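Local atomic coordinates of uncharacterized conserved protein YjbQ/UPF0047 family, ortholog yugU B.subtilis (Clostridium acetobutylicum, PDB entry 1VMH), a protein that is of unknown function but belongs to the YjbQ/UPF0047 family, adopts the YjbQ-like fold and forms a three-chain assembly. Residues Asp31-Val36 and Leu118-Trp123. Sequence-based numbering, arbitrary orientation.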
loop_
_atom_site.group_PDB
_atom_site.type_symbol
_atom_site.label_atom_id
_atom_site.label_comp_id
_atom_site.label_asym_id
_atom_site.label_seq_id
_atom_site.Cartn_x
_atom_site.Cartn_y
_atom_site.Cartn_z
ATOM N N ASP A 31 18.108 -0.741 1.541
ATOM C CA ASP A 31 17.842 0.673 1.293
ATOM C C ASP A 31 18.239 1.014 -0.138
ATOM O O ASP A 31 19.423 1.031 -0.468
ATOM C CB ASP A 31 18.658 1.531 2.264
ATOM C CG ASP A 31 18.317 2.999 2.172
ATOM O OD1 ASP A 31 17.830 3.457 1.136
ATOM O OD2 ASP A 31 18.622 3.728 3.137
ATOM N N ILE A 32 17.238 1.245 -0.978
ATOM C CA ILE A 32 17.432 1.539 -2.385
ATOM C C ILE A 32 17.210 2.998 -2.723
ATOM O O ILE A 32 17.109 3.376 -3.900
ATOM C CB ILE A 32 16.557 0.635 -3.284
ATOM C CG1 ILE A 32 15.058 0.746 -2.941
ATOM C CG2 ILE A 32 17.025 -0.803 -3.105
ATOM C CD1 ILE A 32 14.133 0.090 -3.961
ATOM N N THR A 33 17.210 3.864 -1.716
ATOM C CA THR A 33 16.954 5.291 -1.929
ATOM C C THR A 33 17.904 5.881 -2.970
ATOM O O THR A 33 17.473 6.608 -3.867
ATOM C CB THR A 33 17.067 6.097 -0.614
ATOM O OG1 THR A 33 16.289 5.469 0.424
ATOM C CG2 THR A 33 16.614 7.503 -0.789
ATOM N N ASN A 34 19.202 5.550 -2.899
ATOM C CA ASN A 34 20.142 6.147 -3.849
ATOM C C ASN A 34 19.966 5.635 -5.275
ATOM O O ASN A 34 20.256 6.354 -6.221
ATOM C CB ASN A 34 21.602 5.960 -3.431
ATOM C CG ASN A 34 22.540 6.825 -4.250
ATOM O OD1 ASN A 34 22.411 8.070 -4.248
ATOM N ND2 ASN A 34 23.440 6.185 -5.020
ATOM N N LEU A 35 19.472 4.405 -5.434
ATOM C CA LEU A 35 19.152 3.868 -6.753
ATOM C C LEU A 35 18.014 4.676 -7.332
ATOM O O LEU A 35 17.993 4.992 -8.531
ATOM C CB LEU A 35 18.797 2.384 -6.694
ATOM C CG LEU A 35 19.844 1.454 -6.071
ATOM C CD1 LEU A 35 19.315 0.010 -6.084
ATOM C CD2 LEU A 35 21.197 1.545 -6.712
ATOM N N VAL A 36 17.052 5.048 -6.494
ATOM C CA VAL A 36 15.961 5.903 -6.962
ATOM C C VAL A 36 16.457 7.331 -7.263
ATOM O O VAL A 36 16.115 7.900 -8.310
ATOM C CB VAL A 36 14.779 5.866 -5.959
ATOM C CG1 VAL A 36 13.567 6.645 -6.426
ATOM C CG2 VAL A 36 14.415 4.400 -5.704
ATOM N N LEU A 118 14.119 13.885 -4.430
ATOM C CA LEU A 118 13.048 13.080 -3.806
ATOM C C LEU A 118 12.575 13.781 -2.554
ATOM O O LEU A 118 13.371 14.092 -1.668
ATOM C CB LEU A 118 13.571 11.695 -3.437
ATOM C CG LEU A 118 13.978 10.815 -4.616
ATOM C CD1 LEU A 118 14.791 9.615 -4.101
ATOM C CD2 LEU A 118 12.717 10.356 -5.364
ATOM N N LYS A 119 11.269 14.030 -2.479
ATOM C CA LYS A 119 10.695 14.759 -1.355
ATOM C C LYS A 119 10.379 13.805 -0.213
ATOM O O LYS A 119 9.234 13.369 -0.001
ATOM C CB LYS A 119 9.437 15.474 -1.769
ATOM C CG LYS A 119 9.109 16.685 -0.888
ATOM C CD LYS A 119 7.805 17.331 -1.377
ATOM C CE LYS A 119 7.280 18.369 -0.390
ATOM N NZ LYS A 119 8.323 19.382 -0.087
ATOM N N LEU A 120 11.403 13.472 0.539
ATOM C CA LEU A 120 11.317 12.515 1.637
ATOM C C LEU A 120 11.464 13.253 2.957
ATOM O O LEU A 120 12.134 14.298 3.024
ATOM C CB LEU A 120 12.426 11.447 1.523
ATOM C CG LEU A 120 12.245 10.495 0.330
ATOM C CD1 LEU A 120 13.524 9.820 -0.079
ATOM C CD2 LEU A 120 11.185 9.447 0.660
ATOM N N GLY A 121 10.873 12.675 3.999
ATOM C CA GLY A 121 10.982 13.235 5.331
ATOM C C GLY A 121 12.291 12.884 6.020
ATOM O O GLY A 121 13.173 12.267 5.437
ATOM N N THR A 122 12.394 13.302 7.283
ATOM C CA THR A 122 13.585 13.101 8.064
ATOM C C THR A 122 13.796 11.609 8.313
ATOM O O THR A 122 12.911 10.907 8.840
ATOM C CB THR A 122 13.477 13.827 9.411
ATOM O OG1 THR A 122 13.202 15.223 9.191
ATOM C CG2 THR A 122 14.785 13.719 10.164
ATOM N N TRP A 123 14.974 11.145 7.896
ATOM C CA TRP A 123 15.344 9.745 8.010
ATOM C C TRP A 123 14.291 8.792 7.406
ATOM O O TRP A 123 14.009 7.743 7.976
ATOM C CB TRP A 123 15.661 9.408 9.501
ATOM C CG TRP A 123 16.803 10.244 10.095
ATOM C CD1 TRP A 123 16.753 11.078 11.172
ATOM C CD2 TRP A 123 18.116 10.377 9.550
ATOM N NE1 TRP A 123 17.978 11.684 11.362
ATOM C CE2 TRP A 123 18.835 11.267 10.386
ATOM C CE3 TRP A 123 18.778 9.788 8.450
ATOM C CZ2 TRP A 123 20.169 11.602 10.144
ATOM C CZ3 TRP A 123 20.120 10.126 8.219
ATOM C CH2 TRP A 123 20.790 11.021 9.063
#
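In this YjbQ-like fold the first turn of helix 33-43 meets the end of strand 117-118, outermost in its sheet within this chain, and the loop that follows, through the methyl groups of Thr-33, Val-36, Leu-118 and Leu-120. Val-36 and Leu-118 cross at about a right angle: CG1 of Val-36, set anti to the backbone N (chi1 -176°), lies 4.0 Å from CD2 of Leu-118 and also touches CD1 of that leucine. CD1 of Leu-118 rests 4.0 Å from the carbonyl O of Thr-33 as well. Both side chains also pack on Ala-50 of strand 48-53, which ties the contact to the larger sheet. Three residues earlier, Thr-33 and Leu-120 meet tip to tip, Thr-33 CG2 to Leu-120 CD1 at 3.9 Å. Leu-120 packs on Ile-111 of strand 108-114 and, across the subunit boundary, on Phe-53 of a second subunit. Thr-33 divides its two branches: the methyl faces the loop, while OG1 accepts from Ile-126 N and donates to Asp-31 OD1 at 2.6 Å, on the syn side of the carboxylate. The same Asp-31 OD1 accepts from Thr-33 N at 2.9 Å, closing an Asx turn that leads into the helix.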